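Local coordinates for putative cell adhesion protein (Bacteroides thetaiotaomicron, PDB 4DGU) that is a putative cell adhesion protein of the fimbrillin-like family, probably a subunit of pili of a gut bacterium, and carries zinc-binding sites in the crystal, at residues Y80-P84 with T157-L161; R127-V132 with T186-P191; P131-L135 with E177-V181; E137-Y142 with R229-K233. All coordinates share one frame; numbering follows the deposited sequence.

Contact 1 (Y80-P84 with T157-L161); sequences YAHYP and TQDLL
H82 turns the edge of its imidazole to the backbone of L160, and the bond from H82 NE2 to L160 O measures 2.8 Å with an N-H...O angle of 162°. The acceptor sits almost exactly in the ring plane, while the donor is tilted from the plane of the carbonyl. With CG anti to the carbonyl carbon (chi1 -71°), H82 sends its ring from strand 77-83 across to the turn after strand 147-159. The other ring nitrogen, ND1, meets water 1 at 2.9 Å; that water accepts from Q158 NE2. With both nitrogens engaged, rotation of the imidazole is pinned. The Q158 side chain runs antiparallel alongside that of H82, its amide plane turned 78° from the ring, and is itself held by R99 at OE1 and by the carbonyl of G163 at NE2. L160 CD2 packs 4.0 Å from H82 CE1, and Y80 CD1 approaches L161 O obliquely at 3.8 Å. An Asx turn shapes the receiving loop: D159 OD1 accepts from L161 N at 3.0 Å, and OD2 of the same carboxylate pairs with K98. In the fold, H82 reaches from the large mixed sheet to the turn that follows strand 147-159 of the antiparallel sheet. Its ring also meets F109 of the adjoining strand 108-114 and, edge-to-face, Y55, whose hydroxyl bonds to L160 O.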
loop_
_atom_site.group_PDB
_atom_site.type_symbol
_atom_site.label_atom_id
_atom_site.label_comp_id
_atom_site.label_asym_id
_atom_site.label_seq_id
_atom_site.Cartn_x
_atom_site.Cartn_y
_atom_site.Cartn_z
ATOM N N TYR A 80 -27.598 -5.830 21.792
ATOM C CA TYR A 80 -27.106 -4.702 21.010
ATOM C C TYR A 80 -27.040 -3.507 21.905
ATOM O O TYR A 80 -27.965 -3.294 22.685
ATOM C CB TYR A 80 -28.020 -4.421 19.814
ATOM C CG TYR A 80 -28.136 -5.588 18.863
ATOM C CD1 TYR A 80 -27.158 -5.827 17.902
ATOM C CD2 TYR A 80 -29.208 -6.478 18.943
ATOM C CE1 TYR A 80 -27.255 -6.903 17.022
ATOM C CE2 TYR A 80 -29.326 -7.549 18.057
ATOM C CZ TYR A 80 -28.345 -7.758 17.095
ATOM O OH TYR A 80 -28.416 -8.834 16.239
ATOM N N ALA A 81 -25.962 -2.720 21.830
ATOM C CA ALA A 81 -25.829 -1.568 22.706
ATOM C C ALA A 81 -25.188 -0.373 22.014
ATOM O O ALA A 81 -24.258 -0.540 21.223
ATOM C CB ALA A 81 -25.018 -1.947 23.942
ATOM N N HIS A 82 -25.664 0.832 22.349
ATOM C CA HIS A 82 -25.128 2.109 21.877
ATOM C C HIS A 82 -24.519 2.884 23.027
ATOM O O HIS A 82 -25.093 2.929 24.109
ATOM C CB HIS A 82 -26.216 2.970 21.205
ATOM C CG HIS A 82 -26.673 2.458 19.877
ATOM N ND1 HIS A 82 -26.072 2.862 18.695
ATOM C CD2 HIS A 82 -27.669 1.587 19.591
ATOM C CE1 HIS A 82 -26.721 2.230 17.729
ATOM N NE2 HIS A 82 -27.687 1.446 18.218
ATOM N N TYR A 83 -23.345 3.478 22.787
ATOM C CA TYR A 83 -22.666 4.363 23.717
ATOM C C TYR A 83 -22.125 5.564 22.951
ATOM O O TYR A 83 -21.366 5.379 22.017
ATOM C CB TYR A 83 -21.548 3.710 24.551
ATOM C CG TYR A 83 -20.978 4.719 25.525
ATOM C CD1 TYR A 83 -21.690 5.094 26.665
ATOM C CD2 TYR A 83 -19.797 5.406 25.236
ATOM C CE1 TYR A 83 -21.221 6.097 27.511
ATOM C CE2 TYR A 83 -19.321 6.418 26.073
ATOM C CZ TYR A 83 -20.033 6.752 27.216
ATOM O OH TYR A 83 -19.569 7.738 28.049
ATOM N N PRO A 84 -22.503 6.805 23.324
ATOM C CA PRO A 84 -23.435 7.193 24.417
ATOM C C PRO A 84 -24.882 6.708 24.167
ATOM O O PRO A 84 -25.206 6.303 23.045
ATOM C CB PRO A 84 -23.339 8.729 24.413
ATOM C CG PRO A 84 -22.056 9.061 23.688
ATOM C CD PRO A 84 -21.962 7.992 22.636
ATOM N N THR A 157 -25.383 9.546 8.757
ATOM C CA THR A 157 -26.495 8.740 9.219
ATOM C C THR A 157 -25.952 7.483 9.882
ATOM O O THR A 157 -25.075 6.840 9.325
ATOM C CB THR A 157 -27.429 8.445 8.034
ATOM O OG1 THR A 157 -27.918 9.692 7.540
ATOM C CG2 THR A 157 -28.626 7.569 8.413
ATOM N N GLN A 158 -26.511 7.116 11.055
ATOM C CA GLN A 158 -26.149 5.895 11.741
ATOM C C GLN A 158 -27.261 4.847 11.645
ATOM O O GLN A 158 -28.438 5.161 11.836
ATOM C CB GLN A 158 -25.809 6.138 13.213
ATOM C CG GLN A 158 -25.256 4.856 13.874
ATOM C CD GLN A 158 -24.933 4.982 15.321
ATOM O OE1 GLN A 158 -25.613 5.679 16.073
ATOM N NE2 GLN A 158 -23.912 4.271 15.757
ATOM N N ASP A 159 -26.872 3.589 11.383
ATOM C CA ASP A 159 -27.800 2.459 11.394
ATOM C C ASP A 159 -27.947 2.029 12.867
ATOM O O ASP A 159 -26.957 1.682 13.490
ATOM C CB ASP A 159 -27.279 1.312 10.502
ATOM C CG ASP A 159 -28.304 0.223 10.285
ATOM O OD1 ASP A 159 -28.601 -0.509 11.247
ATOM O OD2 ASP A 159 -28.843 0.132 9.162
ATOM N N LEU A 160 -29.155 2.092 13.436
ATOM C CA LEU A 160 -29.343 1.774 14.861
ATOM C C LEU A 160 -29.262 0.278 15.178
ATOM O O LEU A 160 -29.048 -0.082 16.338
ATOM C CB LEU A 160 -30.654 2.364 15.382
ATOM C CG LEU A 160 -30.717 3.890 15.344
ATOM C CD1 LEU A 160 -32.089 4.378 15.760
ATOM C CD2 LEU A 160 -29.634 4.524 16.203
ATOM N N LEU A 161 -29.345 -0.577 14.148
ATOM C CA LEU A 161 -29.313 -2.029 14.297
ATOM C C LEU A 161 -27.894 -2.588 14.178
ATOM O O LEU A 161 -27.617 -3.607 14.801
ATOM C CB LEU A 161 -30.240 -2.675 13.251
ATOM C CG LEU A 161 -31.770 -2.725 13.530
ATOM C CD1 LEU A 161 -32.354 -1.387 14.035
ATOM C CD2 LEU A 161 -32.515 -3.128 12.276
HETATM O O HOH W 1 -23.520 4.329 18.711
#

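Contact 2 (R127-V132 with T186-P191)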
loop_
_atom_site.group_PDB
_atom_site.type_symbol
_atom_site.label_atom_id
_atom_site.label_comp_id
_atom_site.label_asym_id
_atom_site.label_seq_id
_atom_site.Cartn_x
_atom_site.Cartn_y
_atom_site.Cartn_z
ATOM N N ARG A 127 -15.758 0.798 17.774
ATOM C CA ARG A 127 -15.823 2.267 17.704
ATOM C C ARG A 127 -16.260 2.570 16.263
ATOM O O ARG A 127 -15.571 2.139 15.328
ATOM C CB ARG A 127 -14.498 2.949 18.089
ATOM C CG ARG A 127 -14.560 4.486 18.101
ATOM C CD ARG A 127 -13.366 5.120 18.787
ATOM N NE ARG A 127 -13.447 5.026 20.248
ATOM C CZ ARG A 127 -12.735 4.192 21.012
ATOM N NH1 ARG A 127 -11.836 3.390 20.473
ATOM N NH2 ARG A 127 -12.903 4.181 22.329
HETATM N N MSE A 128 -17.448 3.205 16.088
HETATM C CA MSE A 128 -18.071 3.476 14.775
HETATM C C MSE A 128 -17.591 4.792 14.169
HETATM O O MSE A 128 -17.697 4.982 12.950
HETATM C CB MSE A 128 -19.609 3.451 14.858
HETATM C CG MSE A 128 -20.180 2.268 15.663
HETATM SE SE MSE A 128 -19.443 0.535 15.156
HETATM C CE MSE A 128 -20.105 0.370 13.276
ATOM N N THR A 129 -17.065 5.691 15.027
ATOM C CA THR A 129 -16.436 6.956 14.650
ATOM C C THR A 129 -14.905 6.722 14.561
ATOM O O THR A 129 -14.425 5.632 14.912
ATOM C CB THR A 129 -16.810 8.063 15.623
ATOM O OG1 THR A 129 -16.582 7.566 16.941
ATOM C CG2 THR A 129 -18.270 8.528 15.466
ATOM N N VAL A 130 -14.145 7.739 14.089
ATOM C CA VAL A 130 -12.705 7.625 13.855
ATOM C C VAL A 130 -11.936 8.611 14.767
ATOM O O VAL A 130 -12.006 9.811 14.517
ATOM C CB VAL A 130 -12.360 7.829 12.329
ATOM C CG1 VAL A 130 -10.859 7.714 12.048
ATOM C CG2 VAL A 130 -13.150 6.855 11.438
ATOM N N PRO A 131 -11.210 8.153 15.824
ATOM C CA PRO A 131 -10.435 9.104 16.647
ATOM C C PRO A 131 -9.272 9.714 15.877
ATOM O O PRO A 131 -8.709 9.102 14.949
ATOM C CB PRO A 131 -9.909 8.253 17.813
ATOM C CG PRO A 131 -10.532 6.938 17.704
ATOM C CD PRO A 131 -11.028 6.770 16.303
ATOM N N VAL A 132 -8.925 10.937 16.261
ATOM C CA VAL A 132 -7.834 11.695 15.654
ATOM C C VAL A 132 -6.784 11.977 16.732
ATOM O O VAL A 132 -7.115 12.545 17.779
ATOM C CB VAL A 132 -8.323 13.011 14.964
ATOM C CG1 VAL A 132 -7.185 13.664 14.177
ATOM C CG2 VAL A 132 -9.526 12.755 14.057
ATOM N N THR A 186 -11.086 12.902 23.038
ATOM C CA THR A 186 -10.538 12.620 21.729
ATOM C C THR A 186 -11.509 13.101 20.659
ATOM O O THR A 186 -12.696 12.731 20.677
ATOM C CB THR A 186 -10.206 11.113 21.593
ATOM O OG1 THR A 186 -9.464 10.677 22.731
ATOM C CG2 THR A 186 -9.374 10.816 20.369
ATOM N N THR A 187 -10.999 13.928 19.726
ATOM C CA THR A 187 -11.770 14.364 18.567
ATOM C C THR A 187 -12.043 13.132 17.698
ATOM O O THR A 187 -11.106 12.461 17.269
ATOM C CB THR A 187 -11.041 15.447 17.768
ATOM O OG1 THR A 187 -10.851 16.613 18.579
ATOM C CG2 THR A 187 -11.799 15.824 16.495
ATOM N N ASN A 188 -13.320 12.815 17.500
ATOM C CA ASN A 188 -13.729 11.719 16.632
ATOM C C ASN A 188 -14.353 12.290 15.373
ATOM O O ASN A 188 -15.081 13.277 15.440
ATOM C CB ASN A 188 -14.685 10.757 17.328
ATOM C CG ASN A 188 -14.019 9.634 18.068
ATOM O OD1 ASN A 188 -14.267 8.476 17.766
ATOM N ND2 ASN A 188 -13.235 9.924 19.119
ATOM N N VAL A 189 -14.013 11.717 14.213
ATOM C CA VAL A 189 -14.581 12.182 12.943
ATOM C C VAL A 189 -15.468 11.070 12.398
ATOM O O VAL A 189 -15.373 9.916 12.830
ATOM C CB VAL A 189 -13.532 12.690 11.910
ATOM C CG1 VAL A 189 -12.843 13.969 12.394
ATOM C CG2 VAL A 189 -12.512 11.613 11.546
ATOM N N LEU A 190 -16.360 11.416 11.481
ATOM C CA LEU A 190 -17.238 10.400 10.932
ATOM C C LEU A 190 -16.525 9.651 9.807
ATOM O O LEU A 190 -15.701 10.274 9.130
ATOM C CB LEU A 190 -18.566 11.000 10.455
ATOM C CG LEU A 190 -19.411 11.769 11.486
ATOM C CD1 LEU A 190 -20.608 12.405 10.827
ATOM C CD2 LEU A 190 -19.881 10.863 12.642
ATOM N N PRO A 191 -16.761 8.311 9.642
ATOM C CA PRO A 191 -16.088 7.567 8.548
ATOM C C PRO A 191 -16.393 8.143 7.167
ATOM O O PRO A 191 -17.541 8.386 6.814
ATOM C CB PRO A 191 -16.656 6.151 8.671
ATOM C CG PRO A 191 -17.256 6.075 10.021
ATOM C CD PRO A 191 -17.691 7.439 10.398
HETATM O O HOH W 2 -8.110 14.214 19.578
#
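V130 and V189 form a hydrogen-bonded antiparallel pair in a buried contact near the centre of the chain, where the short strand 188-189 joins the long strand 120-135 of the mixed sheet. V130 N gives to V189 O at 2.8 Å, and V189 N returns a bond to V130 O at the same length. Next along is the non-hydrogen-bonded pair P131 and N188, and beyond it V132 N meets T187 O at 2.8 Å. Water 2 then takes over, donating to V132 O and accepting from T187 N. On the face shared with P131, the N188 amide makes two bonds. Its OD1 receives the hydroxyl of T129 at 2.6 Å, the two side chains crossing at about a right angle, and its ND2 reaches back to T186 O at 3.3 Å, from above the carbonyl plane. The two bonds are consistent with the modelled orientation of the amide, the ND2 one being the longer and less well directed. T129 OG1, set between its own N and carbonyl carbon (chi1 50°), also bonds to the backbone N of H107. On the face of the two valines, V189 CG2 lies 3.9 Å from V130 CB, and V189 CG1 is equally far from V132 CG2; L152 of the other sheet packs on V189. This is classic antiparallel pairing with an apolar inner face, consistent with the beta-rich architecture of a fimbrillin-like protein in the transthyretin clan.

Contact 3 (P131-L135 with E177-V181); sequences PVIIL and EVKKV
V132 and I134 face V178, but the two backbones are joined only through water: 131-135 is regular strand, whereas 177-181 leaves strand 173-177 and runs irregularly beside it. The CA atoms of V132 and V178 are 7.0 Å apart, those of I134 and K180 6.2 Å. Three waters make the polar links. K179 O accepts from two of them, at 2.7 Å from water 2, which sits on V132 O, and at 2.8 Å from water 3, which in turn accepts from I134 N. Further along, water 4 accepts a hydrogen bond from V181 N at 2.8 Å and donates to I134 O. Beside these waters the side chains make an apolar seam. V178 CG1, anti to the backbone N (chi1 -176°), touches V132 CG1 and I134 CG1, each at 3.6 Å, so one methyl is wedged between two neighbours from the same strand face. V132 crosses V178 at about a right angle. I134 swings its CD1 over toward the carbonyl of V178 and the aliphatic part of K180, whose NZ goes on to bond to the carbonyl of G144. K179 N gives a hydrogen bond to T187 OG1. L150 packs on both valines and V148 on I134, which makes this apolar packing between strand 120-135 of one sheet, strand 147-159 of the other and the loop after strand 173-177, consistent with a beta sandwich.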
loop_
_atom_site.group_PDB
_atom_site.type_symbol
_atom_site.label_atom_id
_atom_site.label_comp_id
_atom_site.label_asym_id
_atom_site.label_seq_id
_atom_site.Cartn_x
_atom_site.Cartn_y
_atom_site.Cartn_z
ATOM N N PRO A 131 -11.210 8.153 15.824
ATOM C CA PRO A 131 -10.435 9.104 16.647
ATOM C C PRO A 131 -9.272 9.714 15.877
ATOM O O PRO A 131 -8.709 9.102 14.949
ATOM C CB PRO A 131 -9.909 8.253 17.813
ATOM C CG PRO A 131 -10.532 6.938 17.704
ATOM C CD PRO A 131 -11.028 6.770 16.303
ATOM N N VAL A 132 -8.925 10.937 16.261
ATOM C CA VAL A 132 -7.834 11.695 15.654
ATOM C C VAL A 132 -6.784 11.977 16.732
ATOM O O VAL A 132 -7.115 12.545 17.779
ATOM C CB VAL A 132 -8.323 13.011 14.964
ATOM C CG1 VAL A 132 -7.185 13.664 14.177
ATOM C CG2 VAL A 132 -9.526 12.755 14.057
ATOM N N ILE A 133 -5.528 11.576 16.474
ATOM C CA ILE A 133 -4.432 11.833 17.413
ATOM C C ILE A 133 -3.393 12.733 16.767
ATOM O O ILE A 133 -3.056 12.547 15.601
ATOM C CB ILE A 133 -3.792 10.545 18.004
ATOM C CG1 ILE A 133 -3.176 9.631 16.922
ATOM C CG2 ILE A 133 -4.817 9.782 18.863
ATOM C CD1 ILE A 133 -2.318 8.531 17.475
ATOM N N ILE A 134 -2.893 13.703 17.533
ATOM C CA ILE A 134 -1.836 14.629 17.101
ATOM C C ILE A 134 -0.517 14.137 17.671
ATOM O O ILE A 134 -0.355 14.022 18.895
ATOM C CB ILE A 134 -2.064 16.138 17.454
ATOM C CG1 ILE A 134 -3.515 16.590 17.174
ATOM C CG2 ILE A 134 -1.030 17.046 16.708
ATOM C CD1 ILE A 134 -3.878 17.958 17.842
ATOM N N LEU A 135 0.430 13.866 16.774
ATOM C CA LEU A 135 1.746 13.369 17.172
ATOM C C LEU A 135 2.851 14.273 16.675
ATOM O O LEU A 135 2.714 14.930 15.633
ATOM C CB LEU A 135 1.972 11.922 16.650
ATOM C CG LEU A 135 0.839 10.921 16.863
ATOM C CD1 LEU A 135 0.950 9.768 15.899
ATOM C CD2 LEU A 135 0.766 10.461 18.298
ATOM N N GLU A 177 -11.688 21.515 15.050
ATOM C CA GLU A 177 -10.443 21.627 15.808
ATOM C C GLU A 177 -10.140 20.264 16.492
ATOM O O GLU A 177 -11.055 19.610 17.016
ATOM C CB GLU A 177 -10.499 22.762 16.830
ATOM C CG GLU A 177 -9.115 23.236 17.250
ATOM C CD GLU A 177 -9.031 24.242 18.385
ATOM O OE1 GLU A 177 -10.034 24.944 18.658
ATOM O OE2 GLU A 177 -7.934 24.352 18.979
ATOM N N VAL A 178 -8.862 19.840 16.445
ATOM C CA VAL A 178 -8.416 18.557 16.985
ATOM C C VAL A 178 -7.830 18.776 18.381
ATOM O O VAL A 178 -6.974 19.631 18.587
ATOM C CB VAL A 178 -7.433 17.825 16.018
ATOM C CG1 VAL A 178 -7.040 16.439 16.542
ATOM C CG2 VAL A 178 -8.043 17.681 14.639
ATOM N N LYS A 179 -8.327 18.013 19.341
ATOM C CA LYS A 179 -7.870 18.050 20.727
ATOM C C LYS A 179 -6.573 17.253 20.897
ATOM O O LYS A 179 -6.370 16.228 20.228
ATOM C CB LYS A 179 -8.952 17.459 21.663
ATOM C CG LYS A 179 -10.315 18.119 21.524
ATOM C CD LYS A 179 -10.880 18.500 22.886
ATOM C CE LYS A 179 -12.147 19.313 22.758
ATOM N NZ LYS A 179 -12.458 20.066 24.010
ATOM N N LYS A 180 -5.702 17.714 21.803
ATOM C CA LYS A 180 -4.478 17.007 22.151
ATOM C C LYS A 180 -4.841 15.877 23.143
ATOM O O LYS A 180 -5.903 15.940 23.777
ATOM C CB LYS A 180 -3.447 17.966 22.763
ATOM C CG LYS A 180 -2.835 18.998 21.815
ATOM C CD LYS A 180 -1.798 19.843 22.549
ATOM C CE LYS A 180 -2.382 20.700 23.673
ATOM N NZ LYS A 180 -1.328 21.398 24.469
ATOM N N VAL A 181 -3.948 14.881 23.309
ATOM C CA VAL A 181 -4.131 13.757 24.254
ATOM C C VAL A 181 -4.373 14.272 25.700
ATOM O O VAL A 181 -5.242 13.737 26.397
ATOM C CB VAL A 181 -2.896 12.821 24.171
ATOM C CG1 VAL A 181 -2.842 11.845 25.346
ATOM C CG2 VAL A 181 -2.867 12.081 22.829
HETATM O O HOH W 2 -8.110 14.214 19.578
HETATM O O HOH W 3 -4.286 14.377 19.848
HETATM O O HOH W 4 -1.741 15.228 21.544
#

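Contact 4 (E137-Y142 with R229-K233); sequences ENDRPY and RLSKK. With ZN (zinc ion), chain E.
E137 reaches along S231 and K233 to a zinc ion at a subunit interface, where the strand 225-230 of the mixed sheet continues as antiparallel pairing into the second subunit. Starting at CB, the glutamate passes L230 O at 4.0 Å. CG, anti to the backbone N (chi1 -154°), rests 3.6 Å from S231 CB and 3.8 Å from K233 CE, and the chain stays extended from there. At the tip OE2 binds zinc at 2.0 Å; OE1 stands 3.2 Å from the metal, so the carboxylate is monodentate. Water 6 and E199 of the second subunit are further ligands, making the ion a bridge between chains, and K233 NZ, beside the glutamate, bonds to the carbonyl of G197 of that subunit. Behind the side chain, water 5 accepts from E137 N and donates to L230 O, joining backbones whose direct approach has poor geometry. D139 makes a long salt bridge, OD1 to R229 NE at 3.9 Å, with carboxylate and guanidinium planes 87° apart. Each also pairs with another chain, D139 OD2 with R247 of the fourth subunit and R229 NH2 with D240 of the second. The loop's far end closes on Y142, whose hydroxyl bonds to A146 N. L230 CD1 sits squarely over the centre of the Y142 ring in a CH-pi contact, 3.8 Å from the centroid and 11° off the normal.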
loop_
_atom_site.group_PDB
_atom_site.type_symbol
_atom_site.label_atom_id
_atom_site.label_comp_id
_atom_site.label_asym_id
_atom_site.label_seq_id
_atom_site.Cartn_x
_atom_site.Cartn_y
_atom_site.Cartn_z
ATOM N N GLU A 137 7.093 14.540 15.515
ATOM C CA GLU A 137 7.945 13.847 14.533
ATOM C C GLU A 137 8.308 12.405 14.943
ATOM O O GLU A 137 8.549 11.564 14.068
ATOM C CB GLU A 137 9.229 14.645 14.365
ATOM C CG GLU A 137 9.898 14.467 13.027
ATOM C CD GLU A 137 11.106 15.357 12.812
ATOM O OE1 GLU A 137 11.047 16.570 13.130
ATOM O OE2 GLU A 137 12.114 14.835 12.285
ATOM N N ASN A 138 8.357 12.132 16.262
ATOM C CA ASN A 138 8.746 10.852 16.829
ATOM C C ASN A 138 7.558 9.991 17.299
ATOM O O ASN A 138 7.781 9.063 18.080
ATOM C CB ASN A 138 9.706 11.099 18.007
ATOM C CG ASN A 138 10.944 11.867 17.622
ATOM O OD1 ASN A 138 11.723 11.437 16.763
ATOM N ND2 ASN A 138 11.123 13.043 18.214
ATOM N N ASP A 139 6.319 10.229 16.794
ATOM C CA ASP A 139 5.101 9.475 17.158
ATOM C C ASP A 139 4.677 9.691 18.618
ATOM O O ASP A 139 3.801 8.971 19.115
ATOM C CB ASP A 139 5.226 7.946 16.890
ATOM C CG ASP A 139 5.003 7.501 15.455
ATOM O OD1 ASP A 139 4.389 8.277 14.680
ATOM O OD2 ASP A 139 5.423 6.360 15.111
ATOM N N ARG A 140 5.275 10.673 19.301
ATOM C CA ARG A 140 4.897 10.949 20.679
ATOM C C ARG A 140 3.744 11.966 20.671
ATOM O O ARG A 140 3.658 12.768 19.739
ATOM C CB ARG A 140 6.106 11.429 21.509
ATOM C CG ARG A 140 7.006 10.279 21.956
ATOM C CD ARG A 140 8.450 10.709 22.051
ATOM N N PRO A 141 2.812 11.915 21.643
ATOM C CA PRO A 141 1.703 12.878 21.644
ATOM C C PRO A 141 2.185 14.334 21.712
ATOM O O PRO A 141 2.946 14.712 22.614
ATOM C CB PRO A 141 0.898 12.497 22.894
ATOM C CG PRO A 141 1.284 11.094 23.184
ATOM C CD PRO A 141 2.727 11.014 22.806
ATOM N N TYR A 142 1.757 15.136 20.719
ATOM C CA TYR A 142 2.067 16.552 20.637
ATOM C C TYR A 142 1.507 17.264 21.866
ATOM O O TYR A 142 0.365 16.999 22.262
ATOM C CB TYR A 142 1.521 17.158 19.347
ATOM C CG TYR A 142 1.756 18.647 19.253
ATOM C CD1 TYR A 142 3.042 19.162 19.099
ATOM C CD2 TYR A 142 0.696 19.546 19.334
ATOM C CE1 TYR A 142 3.267 20.533 19.008
ATOM C CE2 TYR A 142 0.910 20.924 19.259
ATOM C CZ TYR A 142 2.195 21.409 19.072
ATOM O OH TYR A 142 2.424 22.759 19.008
ATOM N N ARG A 229 0.676 13.836 12.013
ATOM C CA ARG A 229 2.111 13.799 12.348
ATOM C C ARG A 229 2.839 15.062 11.868
ATOM O O ARG A 229 3.140 15.218 10.687
ATOM C CB ARG A 229 2.778 12.532 11.790
ATOM C CG ARG A 229 3.943 12.038 12.665
ATOM C CD ARG A 229 4.138 10.531 12.574
ATOM N NE ARG A 229 4.191 10.045 11.185
ATOM C CZ ARG A 229 3.275 9.258 10.626
ATOM N NH1 ARG A 229 2.239 8.819 11.337
ATOM N NH2 ARG A 229 3.400 8.883 9.356
ATOM N N LEU A 230 3.079 15.975 12.813
ATOM C CA LEU A 230 3.712 17.271 12.599
ATOM C C LEU A 230 5.215 17.141 12.501
ATOM O O LEU A 230 5.821 16.441 13.305
ATOM C CB LEU A 230 3.348 18.268 13.739
ATOM C CG LEU A 230 1.898 18.301 14.224
ATOM C CD1 LEU A 230 1.764 19.145 15.477
ATOM C CD2 LEU A 230 0.976 18.763 13.144
ATOM N N SER A 231 5.813 17.817 11.503
ATOM C CA SER A 231 7.258 17.873 11.271
ATOM C C SER A 231 7.593 18.896 10.207
ATOM O O SER A 231 6.692 19.438 9.544
ATOM C CB SER A 231 7.823 16.517 10.860
ATOM O OG SER A 231 7.424 16.161 9.550
ATOM N N LYS A 232 8.906 19.118 10.006
ATOM C CA LYS A 232 9.391 20.018 8.964
ATOM C C LYS A 232 9.972 19.189 7.792
ATOM O O LYS A 232 10.440 19.774 6.815
ATOM C CB LYS A 232 10.425 21.009 9.535
ATOM C CG LYS A 232 9.909 21.882 10.688
ATOM C CD LYS A 232 10.967 22.867 11.178
ATOM C CE LYS A 232 10.443 23.792 12.246
ATOM N NZ LYS A 232 11.416 24.878 12.557
ATOM N N LYS A 233 9.859 17.830 7.874
ATOM C CA LYS A 233 10.376 16.842 6.901
ATOM C C LYS A 233 9.949 17.072 5.448
ATOM O O LYS A 233 10.659 16.687 4.530
ATOM C CB LYS A 233 9.904 15.429 7.277
ATOM C CG LYS A 233 10.674 14.699 8.349
ATOM C CD LYS A 233 9.987 13.341 8.587
ATOM C CE LYS A 233 10.511 12.553 9.763
ATOM N NZ LYS A 233 11.863 12.004 9.515
HETATM ZN ZN ZN E . 13.210 15.834 10.922
HETATM O O HOH W 5 7.275 17.467 15.373
HETATM O O HOH W 6 12.405 17.485 9.984
#

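Contacts 2 and 3 are buried and share P131 and V132 of strand 120-135, so their chemistry reads as a progression: direct backbone pairing in contact 2 gives way to bridging water in contact 3, with water 2 common to both and T187 OG1 joining their second segments. Contact 4 follows just after the end of the same strand, linked to contact 3 by probable backbone bonds from I134 and L135, but lies at the surface, where charged side chains and a zinc ion meet neighbouring subunits. Contact 1, partly buried on the opposite side of the chain's centre from contacts 3 and 4, depends on a polar histidine instead of valines, and touches contact 2 through Q158 and M128.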